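Local structure of YflH protein (Bacillus subtilis, 3D0W) at residues Q39-R42 with G43-G47; E69-N72 with G73-L77. The protein is of unknown function but is a small all-alpha member of the DUF3243 family, found here as a pair of chains. One frame throughout, in Å; residues are numbered along the deposited sequence.

Contact 1: residues Q39-R42 with G43-G47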
# COMPACT_ATOMS: atom_id res chain seq x y z
N GLN A 39 2.07 5.97 -16.22
CA GLN A 39 1.45 7.21 -15.76
C GLN A 39 2.51 8.29 -15.63
O GLN A 39 2.33 9.42 -16.09
CB GLN A 39 0.81 7.03 -14.38
CG GLN A 39 -0.14 5.86 -14.21
CD GLN A 39 -1.40 6.00 -15.02
OE1 GLN A 39 -1.46 5.61 -16.18
NE2 GLN A 39 -2.42 6.59 -14.41
N VAL A 40 3.62 7.94 -14.97
CA VAL A 40 4.72 8.87 -14.73
C VAL A 40 5.36 9.38 -16.02
O VAL A 40 5.46 10.58 -16.22
CB VAL A 40 5.81 8.22 -13.85
CG1 VAL A 40 7.01 9.15 -13.71
CG2 VAL A 40 5.24 7.90 -12.46
N ASN A 41 5.79 8.46 -16.87
CA ASN A 41 6.44 8.83 -18.13
C ASN A 41 5.58 9.78 -18.94
O ASN A 41 6.06 10.81 -19.39
CB ASN A 41 6.76 7.58 -18.95
CG ASN A 41 7.95 6.82 -18.40
OD1 ASN A 41 8.23 5.70 -18.81
ND2 ASN A 41 8.67 7.45 -17.48
N ARG A 42 4.31 9.43 -19.14
CA ARG A 42 3.42 10.29 -19.89
C ARG A 42 3.28 11.64 -19.19
O ARG A 42 3.30 12.69 -19.84
CB ARG A 42 2.04 9.64 -20.03
CG ARG A 42 2.03 8.39 -20.90
CD ARG A 42 2.57 8.69 -22.30
NE ARG A 42 1.91 9.83 -22.93
CZ ARG A 42 0.61 9.89 -23.20
NH1 ARG A 42 -0.19 8.87 -22.89
NH2 ARG A 42 0.09 10.98 -23.77
N GLY A 43 3.14 11.61 -17.87
CA GLY A 43 3.01 12.84 -17.12
C GLY A 43 4.22 13.73 -17.30
O GLY A 43 4.10 14.92 -17.54
N LYS A 44 5.41 13.14 -17.18
CA LYS A 44 6.63 13.91 -17.34
C LYS A 44 6.75 14.43 -18.76
O LYS A 44 7.23 15.55 -18.97
CB LYS A 44 7.84 13.05 -16.97
CG LYS A 44 7.99 12.84 -15.46
CD LYS A 44 9.27 12.07 -15.14
CE LYS A 44 9.54 12.06 -13.65
NZ LYS A 44 9.67 13.44 -13.12
N LYS A 45 6.32 13.62 -19.73
CA LYS A 45 6.37 13.99 -21.15
C LYS A 45 5.52 15.23 -21.43
O LYS A 45 5.94 16.12 -22.16
CB LYS A 45 5.86 12.85 -22.04
CG LYS A 45 6.71 11.59 -22.04
CD LYS A 45 8.15 11.85 -22.46
CE LYS A 45 9.06 12.03 -21.25
NZ LYS A 45 9.02 10.82 -20.36
N LEU A 46 4.32 15.26 -20.86
CA LEU A 46 3.43 16.40 -21.05
C LEU A 46 3.99 17.68 -20.46
O LEU A 46 3.86 18.75 -21.05
CB LEU A 46 2.06 16.11 -20.44
CG LEU A 46 1.23 15.05 -21.17
CD1 LEU A 46 -0.14 14.93 -20.52
CD2 LEU A 46 1.08 15.46 -22.64
N GLY A 47 4.62 17.57 -19.30
CA GLY A 47 5.21 18.74 -18.67
C GLY A 47 6.42 19.23 -19.44
O GLY A 47 6.59 20.43 -19.67
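V40 and K44, one helical turn apart, meet side by side and point the same way, with V40 CG1 lying 3.9 Å from K44 CE and 4.0 Å from K44 CD. The valine brings this methyl to the lysine because CG1 stands opposite the backbone N (chi1 175°) and so faces forward along the helix. The aliphatic part of K44 stays extended as far as CE, and the chain bends only at its last torsion (chi4 -59°), where NZ hydrogen-bonds to V54 O beyond the end of the helix. Replacing K44 with alanine would probably leave V54 O without this donor and uncover the CG1 flank of V40. V40 also packs against S56 and L60, and K44 also touches S56, all on or at the start of helix 56-65. Beneath the side chains is regular alpha-helix, part of the C-terminal portion of helix 23-48. Its i to i+4 bonds are G43 N to Q39 O at 2.9 Å, K44 N to V40 O at 2.7 Å and L46 N to R42 O at 2.9 Å. L46 also rests CG on the acceptor of its own backbone bond, 3.4 Å from R42 O. K45 takes a different course from K44: bends at chi2, chi3 and chi4 fold its chain back until NZ is 3.1 Å from N41 O. That hydrogen bond is doubtful, since N41 O is modelled too close to K45 CG. Q39 points away from the later turn and reaches Y63 instead.

Contact 2: residues E69-N72 with G73-L77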
# COMPACT_ATOMS: atom_id res chain seq x y z
N GLU A 69 -11.56 2.82 -10.85
CA GLU A 69 -12.01 1.53 -10.35
C GLU A 69 -10.84 0.55 -10.26
O GLU A 69 -10.15 0.30 -11.25
CB GLU A 69 -13.08 0.95 -11.27
CG GLU A 69 -13.69 -0.36 -10.78
CD GLU A 69 -14.64 -0.97 -11.79
OE1 GLU A 69 -15.63 -0.31 -12.16
OE2 GLU A 69 -14.39 -2.12 -12.23
N PRO A 70 -10.60 -0.02 -9.06
CA PRO A 70 -9.50 -0.97 -8.87
C PRO A 70 -9.66 -2.22 -9.74
O PRO A 70 -10.74 -2.81 -9.79
CB PRO A 70 -9.57 -1.29 -7.38
CG PRO A 70 -10.10 0.00 -6.79
CD PRO A 70 -11.21 0.34 -7.77
N GLN A 71 -8.58 -2.63 -10.40
CA GLN A 71 -8.62 -3.81 -11.26
C GLN A 71 -7.86 -4.98 -10.67
O GLN A 71 -7.83 -6.08 -11.25
CB GLN A 71 -8.06 -3.45 -12.64
CG GLN A 71 -8.82 -2.35 -13.33
CD GLN A 71 -10.27 -2.72 -13.59
OE1 GLN A 71 -10.55 -3.61 -14.39
NE2 GLN A 71 -11.19 -2.05 -12.90
N ASN A 72 -7.23 -4.75 -9.52
CA ASN A 72 -6.47 -5.79 -8.85
C ASN A 72 -6.24 -5.42 -7.38
O ASN A 72 -6.54 -4.30 -6.97
CB ASN A 72 -5.12 -6.01 -9.56
CG ASN A 72 -4.34 -4.73 -9.77
OD1 ASN A 72 -4.09 -3.97 -8.83
ND2 ASN A 72 -3.95 -4.48 -11.02
N GLY A 73 -5.74 -6.38 -6.60
CA GLY A 73 -5.48 -6.16 -5.19
C GLY A 73 -4.58 -4.98 -4.89
O GLY A 73 -4.76 -4.29 -3.89
N GLU A 74 -3.60 -4.74 -5.77
CA GLU A 74 -2.68 -3.63 -5.60
C GLU A 74 -3.46 -2.32 -5.59
O GLU A 74 -3.33 -1.49 -4.67
CB GLU A 74 -1.65 -3.60 -6.73
CG GLU A 74 -0.52 -4.62 -6.61
CD GLU A 74 -0.87 -6.01 -7.10
OE1 GLU A 74 -2.06 -6.27 -7.41
OE2 GLU A 74 0.04 -6.85 -7.18
N GLU A 75 -4.29 -2.14 -6.61
CA GLU A 75 -5.07 -0.92 -6.75
C GLU A 75 -6.13 -0.76 -5.67
O GLU A 75 -6.43 0.36 -5.24
CB GLU A 75 -5.70 -0.89 -8.14
CG GLU A 75 -4.66 -0.63 -9.22
CD GLU A 75 -5.19 -0.87 -10.62
OE1 GLU A 75 -6.43 -0.88 -10.81
OE2 GLU A 75 -4.36 -1.02 -11.54
N MSE A 76 -6.69 -1.88 -5.23
CA MSE A 76 -7.70 -1.85 -4.19
C MSE A 76 -7.06 -1.35 -2.89
O MSE A 76 -7.61 -0.47 -2.23
CB MSE A 76 -8.28 -3.25 -3.98
CG MSE A 76 -9.36 -3.28 -2.94
SE MSE A 76 -10.89 -2.22 -3.47
CE MSE A 76 -12.20 -3.62 -3.32
N LEU A 77 -5.91 -1.91 -2.53
CA LEU A 77 -5.24 -1.47 -1.30
C LEU A 77 -4.86 0.01 -1.40
O LEU A 77 -5.08 0.77 -0.46
CB LEU A 77 -3.98 -2.31 -1.04
CG LEU A 77 -3.16 -1.94 0.21
CD1 LEU A 77 -4.01 -2.11 1.44
CD2 LEU A 77 -1.92 -2.85 0.31
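N72 and E75 meet at the start of helix 73-84, where the asparagine occupies the N-cap position. The first group of interactions is the capping itself. N72 OD1 accepts from E75 N at 2.9 Å with an N-H...O angle of 163°, and the donor lies nearly along the C=O axis of the amide. What brings OD1 there is the first torsion of N72: at chi1 51° CG sits between the backbone N and the carbonyl carbon, turning the amide back over the first helical turn. N72 O then takes the first main-chain helical bond, from M76 N at 3.0 Å.

Carboxylate and amide bonds form the second group. E75 OE1 accepts from Q71 N at 2.8 Å, met from above the carboxylate plane, 41° out of it. A true capping box would need E75 to accept from N72 N; here its carboxylate binds one residue earlier, so only the asparagine's half of that motif is present. Q71 turns its own amide the other way, where NE2 donates to E69 O at 3.1 Å and, more loosely, to E69 OE2 at 3.3 Å.

Apolar packing is the third group. CG of the P70 ring is 4.1 Å from SE of M76, a selenomethionine, and the same ring meets the helix backbone, with P70 CB 3.6 Å from M76 N. M76 also packs on L26 of the second subunit, while E74 and E75 lean on F32 of helix 23-48.

Chemically, N72 and E75 satisfy backbone N-H groups at and just before the helix start, and the probably negative E75 carboxylate would be stabilised by the helix's positive N-terminal end.

Overall arrangement
Contact 1 comes first along the chain and closes before contact 2 opens. Their centres are 22 Å apart, on opposite sides of the chain's centre, and their nearest atoms are about 8 Å apart without touching. Contact 1 lies wholly within helix 23-48, whereas contact 2 joins the loop after helix 56-65 to the start of helix 73-84. Helix 23-48 nevertheless connects them: V40 and K44 face helix 56-65, while F29, F32 and Y35 meet the glutamates of 73-77. The second subunit packs on contact 2 but does not touch contact 1, so the helix start at 73-77 combines intrachain packing with the interface.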